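Local coordinates for geranylgeranyl pyrophosphate synthase (Corynebacterium glutamicum, PDB 3LMD), which probably builds long-chain polyprenyl diphosphates by magnesium-dependent addition of isopentenyl diphosphate units to an allylic diphosphate, at residues N41-M44 with V45-E48; R78-F81 with A82-S86; V317-Y320 with M321-N325; A344-T347 with V348-G352. All blocks are in the same frame, centred on the assembly; numbering follows the deposited sequence.

Contact 1. Residues N41-M44 with V45-E48; sequences NDAM and VQVE
The flat carboxamide of Q46 turns its nitrogen back along the helix to D42, one turn earlier: NE2 gives a weak hydrogen bond to D42 O at 3.2 Å, with an N-H...O angle of 158°. The same carbonyl also receives a weak, longer bond from Q46 N, so D42 O faces two donors of one residue, neither held tightly. Q46 places its amide there by keeping CG beside the backbone N (chi1 -63°) and then extending; NE2 also comes within 3.5 Å of A43 CA. The other flat group, the E48 carboxylate, finds its partner outside the two segments, OE2 forming a salt bridge with R76, while E48 CG lies 3.1 Å from M44 O. That carbonyl accepts from E48 N at 2.9 Å, an i to i+4 bond of the alpha-helix. M44 and V47 run side by side; the bends of the methionine chain at chi2 and chi3 bring its CE to 4.0 Å from V47 CG1. Q46 and D42 lie on the exposed side of helix 34-55, part of the all-helical prenyl synthase fold. Toward the core, A43 and V47 meet I98 of helix 95-118, while M44 packs on M80 and L83 and V47 on P79, all of helix 77-86.

Contact 2. Residues R78-F81 with A82-S86; sequences RPMF and ALLAS
From A82 N to R78 O through A85 N to F81 O, four successive i to i+4 hydrogen bonds run through this stretch as regular alpha-helix, the straightest being L84 N to M80 O at 2.9 Å with an N-H...O angle of 170°. The side-chain contact across the turn is made by M80 and L84, whose chains cross at a slant. The methionine is extended through chi1 and chi2 and bends only at chi3 (83°), which swings its methyl group to L84: M80 CE lies 3.8 Å from L84 CD1. L84 also rests on the backbone, its CG 3.3 Å from M80 O. L83 does the same one residue earlier, with CG 3.3 Å from P79 O, so both leucines lie against the carbonyl that their own amide engages. F81 touches the following residue through its root, CB being 3.2 Å from A82 N, and its ring leads off toward another helix. The S86 hydroxyl folds back and donates to L83 O (OG to O 2.7 Å), and L93 N bonds to the same OG, linking this turn to the loop that carries L93. R78 reaches out to V104 and H108 of helix 95-118, its side chain about 9 Å from that of D115, a residue that binds calcium in a structure of this protein, though no ion is bound to this chain here. F81 and A82 pack on A207 of helix 188-214, P79 on E105 of helix 95-118, and L84 on I40 of helix 34-55, leaving this short helix wedged among three longer ones.

Contact 3. Residues V317-Y320 with M321-N325; sequences VYRY and MDIAN
R319, Y320 and I323 cluster on one side of an alpha-helical turn in helix 309-328, near the C-terminal end of the all-helical prenyl synthase fold. Apolar contact centres on the I323 methyl CD1. It lies 3.9 Å from Y320 CD1, the two side chains running alongside each other and pointing the same way. The same methyl approaches the arginine, with R319 NH2 also 3.9 Å from I323 CD1, so one carbon serves two neighbours. Among the charged groups, the R319 guanidinium is swung in by the bend at chi3 (76°) after an extended start, which sets its CZ 4.2 Å above one face of the Y320 ring, displaced toward the rim. A salt bridge from NH1 to E316 OE2 holds it from the preceding turn, so this exposed arginine is tethered while lying against the tyrosine and isoleucine. Backbone hydrogen bonds follow the i to i+4 pattern throughout, closing with A324 N to Y320 O at 2.8 Å. Toward the rest of the fold, Y320 meets M234 and I235 of helix 219-246, and V317, Y318 and M321 pack on V348 of helix 335-349. Polar links leave this turn as well: N325 OD1 accepts a hydrogen bond from R341 NH1, and Y318 OH has a weak one with E353 N. M321, whose CG stands opposite its backbone N (chi1 -173°), leads its sulfur away from the turn, while its CB sits 3.5 Å from both V317 O and Y318 O.

Contact 4. Residues A344-T347 with V348-G352; sequences ATFT and VKRVG
F346 and R350 meet edge against face near the C-terminal end of helix 335-349, in the all-helical prenyl synthase fold. Their planes stand 89° apart. The ring atom F346 CE2 lies 3.2 Å above one face of the guanidinium, offset toward its rim, while R350 NH2 sits at the ring's edge in the ring plane, 3.3 Å from CE2. The guanidinium therefore does not lie over the aromatic face. An extended arginine chain from CG to NE carries it there, and F346 projects its ring from a CG that is anti to the backbone N (chi1 179°). R350 NE is buried by this contact and has no partner in the model. T345 and K349 form a second pair, lying side by side and pointing the same way: the lysine is stretched out beyond CG and runs along the threonine methyl, with K349 NZ 3.7 Å from T345 CG2. The T347 hydroxyl turns back up the helix to bond with L343 O. T347 also touches F236 of helix 219-246 and S22 of helix 21-27, and R350 rests on V21 of the latter. V351 reaches I242 and I243 of helix 219-246, and its carbonyl accepts from R310 NH1. In the backbone, K349 N bonds to T345 O, but R350 N bonds to T347 O at 3.1 Å from well above the carbonyl plane and only weakly to F346 O. V348 O accepts two amides, V351 N at 3.0 Å and G352 N at 2.8 Å.

Overall arrangement
Each contact lies within one continuous stretch of chain, helical apart from the end of contact 4, so none closes a long loop; along the chain they follow in series, with no nesting or crossing. Contact 1, on helix 34-55, comes first and touches contact 2 on helix 77-86, their centres 11 Å apart, which joins two early helices. Much later, contact 3 on helix 309-328 and contact 4 on helix 335-349 form a second touching pair, also 11 Å between centres, built from consecutive helices. The pairs remain separate: by nearest atoms, contact 2 comes within about 9 Å of contacts 3 and 4, and contact 1 stays about 16 Å from contact 4 and about 21 Å from contact 3.

Contact 1. Residues N41-M44 with V45-E48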
# COMPACT_ATOMS: atom_id res chain seq x y z
N ASN A 41 -23.30 19.80 -3.34
CA ASN A 41 -22.20 20.71 -3.71
C ASN A 41 -21.39 21.24 -2.51
O ASN A 41 -20.16 21.21 -2.54
CB ASN A 41 -22.68 21.87 -4.59
CG ASN A 41 -22.97 21.44 -6.02
OD1 ASN A 41 -22.58 20.34 -6.44
ND2 ASN A 41 -23.64 22.29 -6.77
N ASP A 42 -22.07 21.69 -1.46
CA ASP A 42 -21.38 22.16 -0.25
C ASP A 42 -20.56 21.04 0.41
O ASP A 42 -19.46 21.27 0.90
CB ASP A 42 -22.38 22.64 0.80
CG ASP A 42 -23.05 23.94 0.41
OD1 ASP A 42 -22.69 24.50 -0.65
OD2 ASP A 42 -23.95 24.39 1.15
N ALA A 43 -21.12 19.85 0.45
CA ALA A 43 -20.39 18.75 1.06
C ALA A 43 -19.20 18.32 0.16
O ALA A 43 -18.16 17.93 0.69
CB ALA A 43 -21.32 17.58 1.36
N MET A 44 -19.34 18.44 -1.17
CA MET A 44 -18.21 18.13 -2.07
C MET A 44 -17.03 19.09 -1.87
O MET A 44 -15.87 18.70 -2.05
CB MET A 44 -18.61 18.07 -3.56
CG MET A 44 -19.33 16.79 -3.98
SD MET A 44 -18.29 15.27 -3.96
CE MET A 44 -16.64 15.92 -4.08
N VAL A 45 -17.31 20.34 -1.52
CA VAL A 45 -16.22 21.28 -1.23
C VAL A 45 -15.48 20.81 0.02
O VAL A 45 -14.23 20.85 0.10
CB VAL A 45 -16.79 22.71 -0.97
CG1 VAL A 45 -15.72 23.64 -0.38
CG2 VAL A 45 -17.40 23.28 -2.25
N GLN A 46 -16.23 20.38 1.02
CA GLN A 46 -15.63 19.88 2.25
C GLN A 46 -14.77 18.61 2.01
O GLN A 46 -13.71 18.45 2.60
CB GLN A 46 -16.72 19.57 3.27
CG GLN A 46 -17.53 20.80 3.71
CD GLN A 46 -18.73 20.41 4.57
OE1 GLN A 46 -18.57 19.98 5.71
NE2 GLN A 46 -19.93 20.55 4.03
N VAL A 47 -15.26 17.72 1.16
CA VAL A 47 -14.45 16.57 0.71
C VAL A 47 -13.17 17.03 0.04
O VAL A 47 -12.08 16.54 0.32
CB VAL A 47 -15.25 15.73 -0.33
CG1 VAL A 47 -14.34 14.75 -1.05
CG2 VAL A 47 -16.44 15.05 0.36
N GLU A 48 -13.30 17.94 -0.92
CA GLU A 48 -12.14 18.46 -1.61
C GLU A 48 -11.12 19.08 -0.64
O GLU A 48 -9.92 18.93 -0.83
CB GLU A 48 -12.55 19.49 -2.67
CG GLU A 48 -13.34 18.90 -3.87
CD GLU A 48 -12.43 18.13 -4.85
OE1 GLU A 48 -11.23 17.93 -4.54
OE2 GLU A 48 -12.91 17.74 -5.94

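Contact 2. Residues R78-F81 with A82-S86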
# COMPACT_ATOMS: atom_id res chain seq x y z
N ARG A 78 -16.85 8.96 -7.05
CA ARG A 78 -16.95 8.07 -5.88
C ARG A 78 -17.35 8.80 -4.59
O ARG A 78 -18.25 8.34 -3.86
CB ARG A 78 -15.68 7.26 -5.69
CG ARG A 78 -15.45 6.34 -6.88
CD ARG A 78 -14.02 5.76 -6.96
NE ARG A 78 -13.90 4.93 -8.16
CZ ARG A 78 -13.73 5.43 -9.38
NH1 ARG A 78 -13.60 6.74 -9.55
NH2 ARG A 78 -13.63 4.61 -10.43
N PRO A 79 -16.69 9.94 -4.30
CA PRO A 79 -17.18 10.66 -3.11
C PRO A 79 -18.59 11.20 -3.30
O PRO A 79 -19.37 11.21 -2.35
CB PRO A 79 -16.15 11.79 -2.90
CG PRO A 79 -15.17 11.72 -4.08
CD PRO A 79 -15.36 10.41 -4.78
N MET A 80 -18.94 11.63 -4.51
CA MET A 80 -20.31 12.12 -4.76
C MET A 80 -21.33 11.03 -4.46
O MET A 80 -22.36 11.28 -3.84
CB MET A 80 -20.48 12.59 -6.23
CG MET A 80 -21.87 13.24 -6.49
SD MET A 80 -22.34 13.46 -8.26
CE MET A 80 -22.98 11.82 -8.62
N PHE A 81 -21.04 9.81 -4.90
CA PHE A 81 -21.92 8.68 -4.61
C PHE A 81 -22.02 8.41 -3.11
O PHE A 81 -23.11 8.15 -2.60
CB PHE A 81 -21.47 7.41 -5.36
CG PHE A 81 -22.35 6.20 -5.07
CD1 PHE A 81 -23.74 6.31 -5.10
CD2 PHE A 81 -21.80 4.99 -4.73
CE1 PHE A 81 -24.55 5.20 -4.82
CE2 PHE A 81 -22.60 3.86 -4.47
CZ PHE A 81 -23.96 3.97 -4.51
N ALA A 82 -20.90 8.50 -2.38
CA ALA A 82 -20.94 8.32 -0.92
C ALA A 82 -21.84 9.39 -0.25
O ALA A 82 -22.58 9.11 0.72
CB ALA A 82 -19.51 8.43 -0.33
N LEU A 83 -21.75 10.62 -0.75
CA LEU A 83 -22.58 11.72 -0.20
C LEU A 83 -24.08 11.47 -0.49
O LEU A 83 -24.92 11.64 0.39
CB LEU A 83 -22.16 13.08 -0.77
CG LEU A 83 -20.71 13.58 -0.52
CD1 LEU A 83 -20.42 14.93 -1.15
CD2 LEU A 83 -20.31 13.60 0.94
N LEU A 84 -24.40 11.07 -1.72
CA LEU A 84 -25.78 10.70 -2.07
C LEU A 84 -26.28 9.57 -1.21
O LEU A 84 -27.42 9.63 -0.67
CB LEU A 84 -25.88 10.37 -3.57
CG LEU A 84 -25.61 11.56 -4.50
CD1 LEU A 84 -25.53 11.11 -5.96
CD2 LEU A 84 -26.75 12.56 -4.33
N ALA A 85 -25.47 8.53 -1.04
CA ALA A 85 -25.86 7.41 -0.20
C ALA A 85 -26.15 7.87 1.22
O ALA A 85 -27.03 7.32 1.88
CB ALA A 85 -24.74 6.32 -0.15
N SER A 86 -25.39 8.84 1.73
CA SER A 86 -25.59 9.30 3.10
C SER A 86 -26.96 9.98 3.27
O SER A 86 -27.48 10.06 4.36
CB SER A 86 -24.48 10.26 3.57
OG SER A 86 -24.69 11.57 3.07

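Contact 3. Residues V317-Y320 with M321-N325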
# COMPACT_ATOMS: atom_id res chain seq x y z
N VAL A 317 -25.44 -5.19 -20.14
CA VAL A 317 -25.73 -3.88 -19.51
C VAL A 317 -27.16 -3.82 -18.97
O VAL A 317 -27.41 -3.35 -17.83
CB VAL A 317 -25.51 -2.70 -20.49
CG1 VAL A 317 -26.03 -1.37 -19.87
CG2 VAL A 317 -24.01 -2.55 -20.82
N TYR A 318 -28.12 -4.30 -19.75
CA TYR A 318 -29.51 -4.24 -19.31
C TYR A 318 -29.76 -5.12 -18.10
O TYR A 318 -30.60 -4.80 -17.25
CB TYR A 318 -30.47 -4.69 -20.42
CG TYR A 318 -30.52 -3.75 -21.61
CD1 TYR A 318 -30.30 -2.39 -21.46
CD2 TYR A 318 -30.86 -4.24 -22.87
CE1 TYR A 318 -30.38 -1.53 -22.54
CE2 TYR A 318 -30.94 -3.38 -23.96
CZ TYR A 318 -30.71 -2.04 -23.80
OH TYR A 318 -30.81 -1.19 -24.90
N ARG A 319 -29.06 -6.25 -18.04
CA ARG A 319 -29.18 -7.17 -16.94
C ARG A 319 -28.66 -6.52 -15.63
O ARG A 319 -29.27 -6.65 -14.57
CB ARG A 319 -28.39 -8.45 -17.26
CG ARG A 319 -28.50 -9.54 -16.18
CD ARG A 319 -27.79 -10.83 -16.58
NE ARG A 319 -26.34 -10.73 -16.46
CZ ARG A 319 -25.67 -10.79 -15.31
NH1 ARG A 319 -24.34 -10.73 -15.31
NH2 ARG A 319 -26.32 -10.94 -14.16
N TYR A 320 -27.53 -5.81 -15.72
CA TYR A 320 -27.03 -5.04 -14.56
C TYR A 320 -27.95 -3.88 -14.21
O TYR A 320 -28.08 -3.53 -13.05
CB TYR A 320 -25.61 -4.54 -14.80
CG TYR A 320 -24.63 -5.67 -14.68
CD1 TYR A 320 -24.41 -6.28 -13.45
CD2 TYR A 320 -23.91 -6.12 -15.79
CE1 TYR A 320 -23.51 -7.35 -13.32
CE2 TYR A 320 -23.00 -7.18 -15.66
CZ TYR A 320 -22.81 -7.79 -14.42
OH TYR A 320 -21.88 -8.82 -14.26
N MET A 321 -28.59 -3.29 -15.22
CA MET A 321 -29.52 -2.18 -14.96
C MET A 321 -30.73 -2.73 -14.22
O MET A 321 -31.24 -2.05 -13.33
CB MET A 321 -29.96 -1.46 -16.27
CG MET A 321 -30.83 -0.14 -16.05
SD MET A 321 -29.96 1.24 -15.19
CE MET A 321 -30.97 1.46 -13.73
N ASP A 322 -31.16 -3.96 -14.55
CA ASP A 322 -32.25 -4.63 -13.80
C ASP A 322 -31.83 -4.87 -12.38
O ASP A 322 -32.60 -4.66 -11.45
CB ASP A 322 -32.64 -6.00 -14.43
CG ASP A 322 -33.39 -5.86 -15.74
OD1 ASP A 322 -33.91 -4.76 -16.03
OD2 ASP A 322 -33.44 -6.85 -16.49
N ILE A 323 -30.61 -5.34 -12.18
CA ILE A 323 -30.10 -5.50 -10.81
C ILE A 323 -30.09 -4.17 -10.04
O ILE A 323 -30.51 -4.12 -8.88
CB ILE A 323 -28.66 -6.11 -10.82
CG1 ILE A 323 -28.71 -7.59 -11.28
CG2 ILE A 323 -27.99 -6.03 -9.43
CD1 ILE A 323 -27.33 -8.14 -11.71
N ALA A 324 -29.61 -3.12 -10.70
CA ALA A 324 -29.55 -1.79 -10.09
C ALA A 324 -30.95 -1.33 -9.66
O ALA A 324 -31.13 -0.83 -8.55
CB ALA A 324 -28.92 -0.79 -11.06
N ASN A 325 -31.94 -1.51 -10.54
CA ASN A 325 -33.32 -1.14 -10.24
C ASN A 325 -33.90 -1.97 -9.10
O ASN A 325 -34.65 -1.44 -8.27
CB ASN A 325 -34.20 -1.27 -11.49
CG ASN A 325 -34.11 -0.04 -12.37
OD1 ASN A 325 -33.94 1.07 -11.88
ND2 ASN A 325 -34.25 -0.23 -13.67

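Contact 4. Residues A344-T347 with V348-G352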
# COMPACT_ATOMS: atom_id res chain seq x y z
N ALA A 344 -27.61 6.07 -13.54
CA ALA A 344 -27.51 4.78 -14.17
C ALA A 344 -28.15 4.80 -15.54
O ALA A 344 -27.54 4.44 -16.49
CB ALA A 344 -28.10 3.74 -13.34
N THR A 345 -29.38 5.28 -15.59
CA THR A 345 -30.17 5.29 -16.81
C THR A 345 -29.51 6.11 -17.88
O THR A 345 -29.45 5.74 -19.02
CB THR A 345 -31.55 5.84 -16.56
OG1 THR A 345 -32.27 4.94 -15.74
CG2 THR A 345 -32.24 5.94 -17.81
N PHE A 346 -29.01 7.24 -17.49
CA PHE A 346 -28.38 8.15 -18.44
C PHE A 346 -27.18 7.46 -19.07
O PHE A 346 -26.90 7.62 -20.27
CB PHE A 346 -27.94 9.43 -17.73
CG PHE A 346 -27.26 10.42 -18.63
CD1 PHE A 346 -28.00 11.36 -19.34
CD2 PHE A 346 -25.88 10.40 -18.78
CE1 PHE A 346 -27.36 12.28 -20.19
CE2 PHE A 346 -25.24 11.32 -19.63
CZ PHE A 346 -25.98 12.25 -20.33
N THR A 347 -26.45 6.70 -18.27
CA THR A 347 -25.28 6.00 -18.79
C THR A 347 -25.72 4.93 -19.79
O THR A 347 -25.16 4.80 -20.87
CB THR A 347 -24.48 5.34 -17.64
OG1 THR A 347 -24.12 6.35 -16.67
CG2 THR A 347 -23.21 4.66 -18.17
N VAL A 348 -26.73 4.15 -19.44
CA VAL A 348 -27.18 3.11 -20.36
C VAL A 348 -27.64 3.75 -21.69
O VAL A 348 -27.35 3.23 -22.78
CB VAL A 348 -28.32 2.30 -19.74
CG1 VAL A 348 -28.91 1.31 -20.77
CG2 VAL A 348 -27.79 1.56 -18.44
N LYS A 349 -28.32 4.89 -21.60
CA LYS A 349 -28.84 5.60 -22.78
C LYS A 349 -27.76 6.10 -23.72
O LYS A 349 -28.04 6.41 -24.87
CB LYS A 349 -29.72 6.78 -22.35
CG LYS A 349 -31.20 6.44 -22.33
CD LYS A 349 -31.99 7.37 -21.43
CE LYS A 349 -33.46 6.93 -21.40
NZ LYS A 349 -34.27 7.66 -20.40
N ARG A 350 -26.52 6.18 -23.25
CA ARG A 350 -25.44 6.50 -24.18
C ARG A 350 -25.27 5.44 -25.28
O ARG A 350 -24.68 5.73 -26.34
CB ARG A 350 -24.11 6.64 -23.46
CG ARG A 350 -24.03 7.73 -22.39
CD ARG A 350 -22.63 7.69 -21.76
NE ARG A 350 -22.53 8.60 -20.62
CZ ARG A 350 -22.11 9.86 -20.71
NH1 ARG A 350 -21.74 10.37 -21.88
NH2 ARG A 350 -22.06 10.61 -19.61
N VAL A 351 -25.70 4.20 -25.03
CA VAL A 351 -25.50 3.10 -26.00
C VAL A 351 -26.81 2.37 -26.31
O VAL A 351 -26.89 1.64 -27.29
CB VAL A 351 -24.45 2.07 -25.52
CG1 VAL A 351 -23.07 2.69 -25.53
CG2 VAL A 351 -24.80 1.54 -24.12
N GLY A 352 -27.80 2.59 -25.48
CA GLY A 352 -29.05 1.82 -25.49
C GLY A 352 -30.01 2.20 -26.59
O GLY A 352 -29.67 2.97 -27.50